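Local structure of protein CsuE (Acinetobacter baumannii, 6FJY) at residues 181-186 and 206-211; 114-119 and 175-180; 230-235 and 245-250. The protein probably serves as the adhesive tip subunit of the Csu pilus, a chaperone-usher fibre involved in surface attachment and biofilm formation, and is held here by its chaperone CsuC. All coordinates share one frame; numbering follows the deposited sequence.

Overall arrangement
The three contacts follow one another along the chain and all reach the same mixed sheet. Contacts 1 and 2 share strand 167-189, which pairs with strand 119-136 in one part of its length and with strand 202-210 in another. Their centres lie about 17 Å apart and they meet directly, where Ser-211 N of contact 1 probably bonds to Asp-180 O of contact 2 at 2.8 Å. Contact 3, a hairpin, lies farther out: its centre is about 21 Å from that of contact 1 and about 37 Å from that of contact 2. The chaperone CsuC packs against residues of all three, so its binding surface extends across both the junction and the distant hairpin.

Contact 1. Residues 181-186 and 206-211; sequences CRILAQ and MGIRCS
Strands 181-185 and 206-210 run antiparallel, their axes 4.5 Å apart at closest approach, and the Arg-182/Arg-209 and Leu-184/Gly-207 pairs are hydrogen-bonded in both directions. The shortest of the four bonds is Arg-182 N to Arg-209 O at 2.7 Å.

Cys-181 and Cys-210 form a non-hydrogen-bonded pair whose CA atoms come to 4.1 Å, and their SG atoms are joined at 2.0 Å in a disulfide with a chi3 of 117°. Both sulfurs lie beside their own backbone N, opposite the carbonyl carbon. The same sheet face carries Ile-183 and Ile-208, which touch loosely at CG2 and CG1, 4.3 Å apart, and then Ala-185, whose CB meets Met-206 CG at 3.9 Å.

On the other face Arg-182 and Arg-209 slant across each other, their guanidinium planes 86° apart. Arg-209 NH1 comes to 4.0 Å from Arg-182 CG. The two groups gather round a shared anion, Glu-21 of helix 16-22, which makes a salt bridge to each; Arg-182 also reaches Asp-180.

The disulfide thus cross-links neighbouring strands of an apolar face packed by Val-308 and Val-310 of strand 303-311. Helix 16-22 covers the arginine side, Tyr-116 of CsuC meets Ile-183, and strand 279-290 continues the sheet beyond 206-210.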
loop_
_atom_site.group_PDB
_atom_site.type_symbol
_atom_site.label_atom_id
_atom_site.label_comp_id
_atom_site.label_asym_id
_atom_site.label_seq_id
_atom_site.Cartn_x
_atom_site.Cartn_y
_atom_site.Cartn_z
ATOM N N CYS B 181 7.506 -3.121 -2.295
ATOM C CA CYS B 181 8.695 -3.218 -3.133
ATOM C C CYS B 181 9.903 -2.701 -2.369
ATOM O O CYS B 181 9.813 -1.687 -1.672
ATOM C CB CYS B 181 8.530 -2.433 -4.449
ATOM S SG CYS B 181 7.387 -3.183 -5.627
ATOM N N ARG B 182 11.027 -3.411 -2.494
ATOM C CA ARG B 182 12.320 -2.946 -2.009
ATOM C C ARG B 182 13.286 -2.805 -3.179
ATOM O O ARG B 182 13.353 -3.680 -4.048
ATOM C CB ARG B 182 12.918 -3.901 -0.976
ATOM C CG ARG B 182 11.917 -4.435 0.022
ATOM C CD ARG B 182 11.342 -3.338 0.909
ATOM N NE ARG B 182 10.282 -3.853 1.775
ATOM C CZ ARG B 182 10.491 -4.669 2.803
ATOM N NH1 ARG B 182 11.720 -5.073 3.105
ATOM N NH2 ARG B 182 9.466 -5.088 3.527
ATOM N N ILE B 183 14.043 -1.702 -3.181
ATOM C CA ILE B 183 15.032 -1.397 -4.209
ATOM C C ILE B 183 16.423 -1.431 -3.593
ATOM O O ILE B 183 16.650 -0.857 -2.522
ATOM C CB ILE B 183 14.794 -0.015 -4.838
ATOM C CG1 ILE B 183 13.361 0.125 -5.354
ATOM C CG2 ILE B 183 15.815 0.235 -5.951
ATOM C CD1 ILE B 183 13.009 1.558 -5.676
ATOM N N LEU B 184 17.362 -2.062 -4.296
ATOM C CA LEU B 184 18.768 -2.087 -3.897
ATOM C C LEU B 184 19.618 -1.742 -5.115
ATOM O O LEU B 184 19.612 -2.475 -6.109
ATOM C CB LEU B 184 19.156 -3.450 -3.331
ATOM C CG LEU B 184 20.539 -3.554 -2.691
ATOM C CD1 LEU B 184 20.740 -2.462 -1.647
ATOM C CD2 LEU B 184 20.718 -4.933 -2.071
ATOM N N ALA B 185 20.333 -0.616 -5.038
ATOM C CA ALA B 185 21.152 -0.112 -6.139
ATOM C C ALA B 185 22.471 0.397 -5.572
ATOM O O ALA B 185 22.518 1.464 -4.951
ATOM C CB ALA B 185 20.422 0.989 -6.911
ATOM N N GLN B 186 23.537 -0.359 -5.792
ATOM C CA GLN B 186 24.857 -0.027 -5.275
ATOM C C GLN B 186 25.595 0.919 -6.226
ATOM O O GLN B 186 25.193 1.132 -7.376
ATOM C CB GLN B 186 25.673 -1.300 -5.054
ATOM C CG GLN B 186 24.990 -2.348 -4.185
ATOM C CD GLN B 186 25.030 -2.016 -2.701
ATOM O OE1 GLN B 186 24.307 -1.139 -2.224
ATOM N NE2 GLN B 186 25.879 -2.727 -1.960
ATOM N N MET B 206 21.227 -3.772 -10.574
ATOM C CA MET B 206 20.291 -3.224 -9.605
ATOM C C MET B 206 19.223 -4.284 -9.344
ATOM O O MET B 206 18.791 -4.977 -10.268
ATOM C CB MET B 206 19.659 -1.912 -10.149
ATOM C CG MET B 206 18.506 -1.361 -9.350
ATOM S SD MET B 206 17.691 0.016 -10.153
ATOM C CE MET B 206 19.099 0.784 -10.829
ATOM N N GLY B 207 18.798 -4.402 -8.095
ATOM C CA GLY B 207 17.838 -5.417 -7.696
ATOM C C GLY B 207 16.583 -4.823 -7.088
ATOM O O GLY B 207 16.648 -3.860 -6.319
ATOM N N ILE B 208 15.439 -5.422 -7.422
ATOM C CA ILE B 208 14.139 -4.977 -6.926
ATOM C C ILE B 208 13.332 -6.200 -6.504
ATOM O O ILE B 208 13.031 -7.069 -7.330
ATOM C CB ILE B 208 13.359 -4.154 -7.966
ATOM C CG1 ILE B 208 14.143 -2.895 -8.338
ATOM C CG2 ILE B 208 11.966 -3.780 -7.428
ATOM C CD1 ILE B 208 13.396 -1.970 -9.269
ATOM N N ARG B 209 12.992 -6.266 -5.223
ATOM C CA ARG B 209 12.168 -7.323 -4.657
ATOM C C ARG B 209 10.777 -6.739 -4.458
ATOM O O ARG B 209 10.576 -5.879 -3.595
ATOM C CB ARG B 209 12.756 -7.824 -3.340
ATOM C CG ARG B 209 14.242 -8.174 -3.430
ATOM C CD ARG B 209 14.873 -8.408 -2.058
ATOM N NE ARG B 209 14.112 -9.364 -1.259
ATOM C CZ ARG B 209 13.622 -9.109 -0.050
ATOM N NH1 ARG B 209 13.828 -7.929 0.519
ATOM N NH2 ARG B 209 12.939 -10.046 0.599
ATOM N N CYS B 210 9.830 -7.180 -5.278
ATOM C CA CYS B 210 8.463 -6.687 -5.229
ATOM C C CYS B 210 7.488 -7.825 -4.943
ATOM O O CYS B 210 7.754 -8.996 -5.235
ATOM C CB CYS B 210 8.051 -5.994 -6.546
ATOM S SG CYS B 210 8.582 -4.316 -6.798
ATOM N N SER B 211 6.354 -7.461 -4.358
ATOM C CA SER B 211 5.257 -8.391 -4.185
ATOM C C SER B 211 4.719 -8.826 -5.546
ATOM O O SER B 211 4.978 -8.202 -6.582
ATOM C CB SER B 211 4.163 -7.753 -3.334
ATOM O OG SER B 211 3.775 -6.505 -3.871
#

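Contact 2. Residues 114-119 and 175-180; sequences QSVSPG and ITVLPD
Pro-118 turns the CB-CG edge of its ring onto one face of the Pro-179 ring, so that the two puckered rings meet steeply inclined and not stacked. Pro-118 CB lies 3.9 Å from Pro-179 CD, while CG comes in over the middle of the ring, about as close to Pro-179 N and CA. Ser-211, at the end of a neighbouring strand, touches both prolines, and Ile-8 of the chaperone CsuC also packs on Pro-179.

The backbone turns here from loop into strand. Gly-119 pairs with Val-177 as an antiparallel hydrogen-bonded pair: Gly-119 N donates a hydrogen bond to Val-177 O at 3.0 Å, and Val-177 N returns a bond to Gly-119 O at 2.9 Å. Gly-119 is nearly fully extended, with phi 157°, a region of backbone space that glycine reaches readily. Pro-118 CB leans on the same Val-177 carbonyl, 3.3 Å from its oxygen.

Next to this pair, Val-116 and Val-177 cross at about a right angle and meet through one methyl each, CG2 to CG2 at 3.8 Å. The Val-116 methyl is the one held between its backbone N and carbonyl carbon. Val-177 CG1, anti to its own N, instead lies along the backbone of the loop. Tyr-121 of strand 119-136 touches both valines.

Here, then, strand 119-136 begins its antiparallel pairing with strand 167-189. The polar bonds between the segments come from main-chain groups, whereas the side chains contribute only apolar surface. The pairing is therefore fixed by the backbone, with methyl groups and proline rings flanking its two bonds.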
loop_
_atom_site.group_PDB
_atom_site.type_symbol
_atom_site.label_atom_id
_atom_site.label_comp_id
_atom_site.label_asym_id
_atom_site.label_seq_id
_atom_site.Cartn_x
_atom_site.Cartn_y
_atom_site.Cartn_z
ATOM N N GLN B 114 5.702 -15.834 6.689
ATOM C CA GLN B 114 4.528 -16.090 5.872
ATOM C C GLN B 114 4.592 -15.201 4.642
ATOM O O GLN B 114 4.675 -13.972 4.756
ATOM C CB GLN B 114 3.246 -15.824 6.661
ATOM C CG GLN B 114 3.057 -16.775 7.847
ATOM C CD GLN B 114 1.721 -16.557 8.534
ATOM O OE1 GLN B 114 0.731 -17.209 8.206
ATOM N NE2 GLN B 114 1.687 -15.632 9.485
ATOM N N SER B 115 4.561 -15.828 3.471
ATOM C CA SER B 115 4.676 -15.153 2.185
ATOM C C SER B 115 3.394 -15.430 1.408
ATOM O O SER B 115 3.111 -16.583 1.068
ATOM C CB SER B 115 5.911 -15.647 1.427
ATOM O OG SER B 115 6.090 -14.943 0.214
ATOM N N VAL B 116 2.617 -14.375 1.135
ATOM C CA VAL B 116 1.341 -14.480 0.435
ATOM C C VAL B 116 1.162 -13.267 -0.467
ATOM O O VAL B 116 1.670 -12.178 -0.198
ATOM C CB VAL B 116 0.131 -14.587 1.394
ATOM C CG1 VAL B 116 0.275 -15.786 2.335
ATOM C CG2 VAL B 116 -0.061 -13.281 2.163
ATOM N N SER B 117 0.414 -13.472 -1.545
ATOM C CA SER B 117 0.120 -12.390 -2.469
ATOM C C SER B 117 -0.760 -11.340 -1.790
ATOM O O SER B 117 -1.562 -11.670 -0.909
ATOM C CB SER B 117 -0.589 -12.929 -3.710
ATOM O OG SER B 117 -1.908 -13.338 -3.394
ATOM N N PRO B 118 -0.634 -10.074 -2.192
ATOM C CA PRO B 118 -1.540 -9.035 -1.679
ATOM C C PRO B 118 -2.995 -9.364 -1.982
ATOM O O PRO B 118 -3.317 -9.959 -3.011
ATOM C CB PRO B 118 -1.090 -7.771 -2.418
ATOM C CG PRO B 118 0.303 -8.066 -2.890
ATOM C CD PRO B 118 0.340 -9.539 -3.155
ATOM N N GLY B 119 -3.864 -8.960 -1.067
ATOM C CA GLY B 119 -5.267 -9.312 -1.126
ATOM C C GLY B 119 -5.867 -9.227 0.264
ATOM O O GLY B 119 -5.224 -8.787 1.215
ATOM N N ILE B 175 -7.442 -9.355 7.352
ATOM C CA ILE B 175 -6.077 -8.881 7.205
ATOM C C ILE B 175 -5.871 -8.536 5.746
ATOM O O ILE B 175 -5.911 -9.421 4.882
ATOM C CB ILE B 175 -5.038 -9.933 7.626
ATOM C CG1 ILE B 175 -5.321 -10.482 9.016
ATOM C CG2 ILE B 175 -3.617 -9.359 7.522
ATOM C CD1 ILE B 175 -4.359 -11.566 9.401
ATOM N N THR B 176 -5.578 -7.277 5.471
ATOM C CA THR B 176 -5.258 -6.872 4.114
ATOM C C THR B 176 -3.743 -6.881 3.951
ATOM O O THR B 176 -3.022 -6.187 4.673
ATOM C CB THR B 176 -5.849 -5.507 3.772
ATOM O OG1 THR B 176 -7.269 -5.548 3.990
ATOM C CG2 THR B 176 -5.590 -5.203 2.284
ATOM N N VAL B 177 -3.269 -7.693 3.029
ATOM C CA VAL B 177 -1.867 -7.716 2.670
ATOM C C VAL B 177 -1.649 -6.744 1.517
ATOM O O VAL B 177 -2.298 -6.856 0.472
ATOM C CB VAL B 177 -1.424 -9.133 2.293
ATOM C CG1 VAL B 177 0.076 -9.132 2.020
ATOM C CG2 VAL B 177 -1.779 -10.096 3.413
ATOM N N LEU B 178 -0.691 -5.763 1.703
ATOM C CA LEU B 178 -0.530 -4.715 0.706
ATOM C C LEU B 178 0.663 -4.988 -0.195
ATOM O O LEU B 178 1.631 -5.616 0.230
ATOM C CB LEU B 178 -0.332 -3.358 1.379
ATOM C CG LEU B 178 -1.519 -2.959 2.229
ATOM C CD1 LEU B 178 -1.212 -1.665 2.925
ATOM C CD2 LEU B 178 -2.752 -2.841 1.338
ATOM N N PRO B 179 0.615 -4.508 -1.438
ATOM C CA PRO B 179 1.802 -4.556 -2.290
ATOM C C PRO B 179 2.967 -3.826 -1.637
ATOM O O PRO B 179 2.799 -2.974 -0.763
ATOM C CB PRO B 179 1.349 -3.855 -3.575
ATOM C CG PRO B 179 -0.117 -4.023 -3.590
ATOM C CD PRO B 179 -0.552 -3.963 -2.154
ATOM N N ASP B 180 4.167 -4.164 -2.093
ATOM C CA ASP B 180 5.378 -3.819 -1.365
ATOM C C ASP B 180 6.572 -4.069 -2.275
ATOM O O ASP B 180 6.638 -5.104 -2.945
ATOM C CB ASP B 180 5.476 -4.654 -0.075
ATOM C CG ASP B 180 6.553 -4.164 0.879
ATOM O OD1 ASP B 180 7.271 -3.197 0.542
ATOM O OD2 ASP B 180 6.674 -4.752 1.978
#

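Contact 3. Residues 230-235 and 245-250; sequences NQRAMK and YDIFKN
Asp-246 OD1 is gripped by three nitrogens: Arg-232 NH1 at 2.7 Å in a salt bridge, Ile-247 N at 3.1 Å on its anti lone pair, and Arg-255 NE of a nearby loop. The site belongs to the beta hairpin formed by strands 233-235 and 242-249. The Arg-232 nitrogen comes nearly along the C-O axis, with the guanidinium and carboxylate planes 81° apart, so a single nitrogen and a single oxygen make the link rather than a two-pronged pair. Other partners fix the far end of the arginine, for NH2 bonds to the carbonyls of Trp-256 and Asn-221. So many partners in a buried place would probably favour the charged forms of both groups.

A second shared atom is Arg-232 O. Gln-231 NE2 meets it at 2.8 Å in the amide plane and on a lone pair, while Tyr-245 N approaches at 3.2 Å from above the carbonyl plane. The same NE2 makes a weak, bent bond to Tyr-245 O, so the glutamine amide bridges the backbones of both segments.

The Tyr-245 ring lies between Arg-232 and Met-234. With its CG set between backbone N and carbonyl carbon (chi1 73°), the side chain swings back toward segment 230-235 and brings the ring against both. Arg-232 CB lies over one face, toward the rim, in a CH-pi contact 3.8 Å from the ring centroid. From the other side of the ring plane Met-234 makes a Met-aromatic contact, with SD oblique to the ring and 4.5 Å from its centroid. The phenol oxygen bonds to Asp-304 of strand 303-311. Tightest of the apolar touches here is Met-234 CG against Tyr-245 CD1, at 3.4 Å.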
loop_
_atom_site.group_PDB
_atom_site.type_symbol
_atom_site.label_atom_id
_atom_site.label_comp_id
_atom_site.label_asym_id
_atom_site.label_seq_id
_atom_site.Cartn_x
_atom_site.Cartn_y
_atom_site.Cartn_z
ATOM N N ASN B 230 21.053 16.047 -22.354
ATOM C CA ASN B 230 20.801 14.640 -22.065
ATOM C C ASN B 230 22.063 13.783 -22.140
ATOM O O ASN B 230 21.961 12.564 -22.329
ATOM C CB ASN B 230 19.726 14.084 -23.007
ATOM C CG ASN B 230 19.948 14.493 -24.444
ATOM O OD1 ASN B 230 21.080 14.735 -24.868
ATOM N ND2 ASN B 230 18.860 14.586 -25.204
ATOM N N GLN B 231 23.241 14.377 -21.987
ATOM C CA GLN B 231 24.499 13.639 -21.938
ATOM C C GLN B 231 24.980 13.622 -20.493
ATOM O O GLN B 231 25.359 14.664 -19.949
ATOM C CB GLN B 231 25.540 14.264 -22.862
ATOM C CG GLN B 231 26.916 13.622 -22.766
ATOM C CD GLN B 231 26.870 12.110 -22.916
ATOM O OE1 GLN B 231 26.594 11.586 -23.996
ATOM N NE2 GLN B 231 27.137 11.401 -21.823
ATOM N N ARG B 232 24.947 12.442 -19.871
ATOM C CA ARG B 232 25.379 12.300 -18.486
ATOM C C ARG B 232 26.848 12.672 -18.345
ATOM O O ARG B 232 27.650 12.496 -19.265
ATOM C CB ARG B 232 25.170 10.862 -17.998
ATOM C CG ARG B 232 23.728 10.412 -17.936
ATOM C CD ARG B 232 23.617 8.889 -17.810
ATOM N NE ARG B 232 22.249 8.497 -17.466
ATOM C CZ ARG B 232 21.522 7.600 -18.131
ATOM N NH1 ARG B 232 22.023 6.955 -19.181
ATOM N NH2 ARG B 232 20.293 7.335 -17.723
ATOM N N ALA B 233 27.204 13.190 -17.173
ATOM C CA ALA B 233 28.583 13.589 -16.949
ATOM C C ALA B 233 28.876 13.624 -15.456
ATOM O O ALA B 233 28.033 14.041 -14.657
ATOM C CB ALA B 233 28.875 14.952 -17.589
ATOM N N MET B 234 30.088 13.201 -15.097
ATOM C CA MET B 234 30.554 13.176 -13.717
ATOM C C MET B 234 31.370 14.427 -13.412
ATOM O O MET B 234 32.171 14.873 -14.239
ATOM C CB MET B 234 31.398 11.926 -13.467
ATOM C CG MET B 234 30.730 10.655 -13.926
ATOM S SD MET B 234 31.859 9.378 -14.487
ATOM C CE MET B 234 32.231 8.692 -12.926
ATOM N N LYS B 235 31.171 14.987 -12.217
ATOM C CA LYS B 235 31.808 16.245 -11.853
ATOM C C LYS B 235 33.173 16.004 -11.215
ATOM O O LYS B 235 33.342 15.098 -10.393
ATOM C CB LYS B 235 30.924 17.049 -10.896
ATOM C CG LYS B 235 31.462 18.447 -10.593
ATOM C CD LYS B 235 30.433 19.318 -9.879
ATOM C CE LYS B 235 30.157 18.843 -8.458
ATOM N NZ LYS B 235 31.370 18.890 -7.598
ATOM N N TYR B 245 29.731 10.037 -19.477
ATOM C CA TYR B 245 29.486 8.603 -19.403
ATOM C C TYR B 245 28.050 8.322 -19.822
ATOM O O TYR B 245 27.254 9.231 -20.061
ATOM C CB TYR B 245 29.742 8.044 -17.997
ATOM C CG TYR B 245 28.682 8.435 -16.977
ATOM C CD1 TYR B 245 28.671 9.706 -16.411
ATOM C CD2 TYR B 245 27.692 7.539 -16.584
ATOM C CE1 TYR B 245 27.711 10.071 -15.477
ATOM C CE2 TYR B 245 26.723 7.902 -15.644
ATOM C CZ TYR B 245 26.742 9.165 -15.100
ATOM O OH TYR B 245 25.795 9.534 -14.185
ATOM N N ASP B 246 27.730 7.038 -19.917
ATOM C CA ASP B 246 26.372 6.615 -20.188
ATOM C C ASP B 246 26.173 5.227 -19.609
ATOM O O ASP B 246 27.121 4.546 -19.214
ATOM C CB ASP B 246 26.048 6.642 -21.684
ATOM C CG ASP B 246 24.722 7.336 -21.969
ATOM O OD1 ASP B 246 23.801 7.197 -21.136
ATOM O OD2 ASP B 246 24.618 8.039 -23.000
ATOM N N ILE B 247 24.914 4.820 -19.569
ATOM C CA ILE B 247 24.480 3.589 -18.925
ATOM C C ILE B 247 23.637 2.837 -19.941
ATOM O O ILE B 247 22.781 3.435 -20.601
ATOM C CB ILE B 247 23.681 3.882 -17.638
ATOM C CG1 ILE B 247 24.582 4.533 -16.585
ATOM C CG2 ILE B 247 23.019 2.616 -17.073
ATOM C CD1 ILE B 247 23.838 5.007 -15.372
ATOM N N PHE B 248 23.889 1.541 -20.083
ATOM C CA PHE B 248 23.270 0.741 -21.129
ATOM C C PHE B 248 22.716 -0.537 -20.527
ATOM O O PHE B 248 23.368 -1.165 -19.687
ATOM C CB PHE B 248 24.273 0.382 -22.244
ATOM C CG PHE B 248 24.942 1.568 -22.870
ATOM C CD1 PHE B 248 26.007 2.195 -22.245
ATOM C CD2 PHE B 248 24.513 2.055 -24.092
ATOM C CE1 PHE B 248 26.622 3.291 -22.824
ATOM C CE2 PHE B 248 25.127 3.149 -24.679
ATOM C CZ PHE B 248 26.181 3.766 -24.046
ATOM N N LYS B 249 21.521 -0.925 -20.977
ATOM C CA LYS B 249 20.900 -2.158 -20.515
ATOM C C LYS B 249 21.767 -3.354 -20.868
ATOM O O LYS B 249 22.266 -3.466 -21.994
ATOM C CB LYS B 249 19.519 -2.330 -21.143
ATOM C CG LYS B 249 18.669 -1.082 -21.223
ATOM C CD LYS B 249 17.286 -1.436 -21.793
ATOM C CE LYS B 249 16.460 -0.201 -22.128
ATOM N NZ LYS B 249 15.115 -0.535 -22.689
ATOM N N ASN B 250 21.929 -4.254 -19.897
ATOM C CA ASN B 250 22.677 -5.516 -20.044
ATOM C C ASN B 250 24.055 -5.172 -20.616
ATOM O O ASN B 250 24.690 -4.223 -20.133
ATOM C CB ASN B 250 21.835 -6.505 -20.852
ATOM C CG ASN B 250 20.476 -6.808 -20.191
ATOM O OD1 ASN B 250 20.368 -6.929 -18.972
ATOM N ND2 ASN B 250 19.438 -6.924 -21.008
#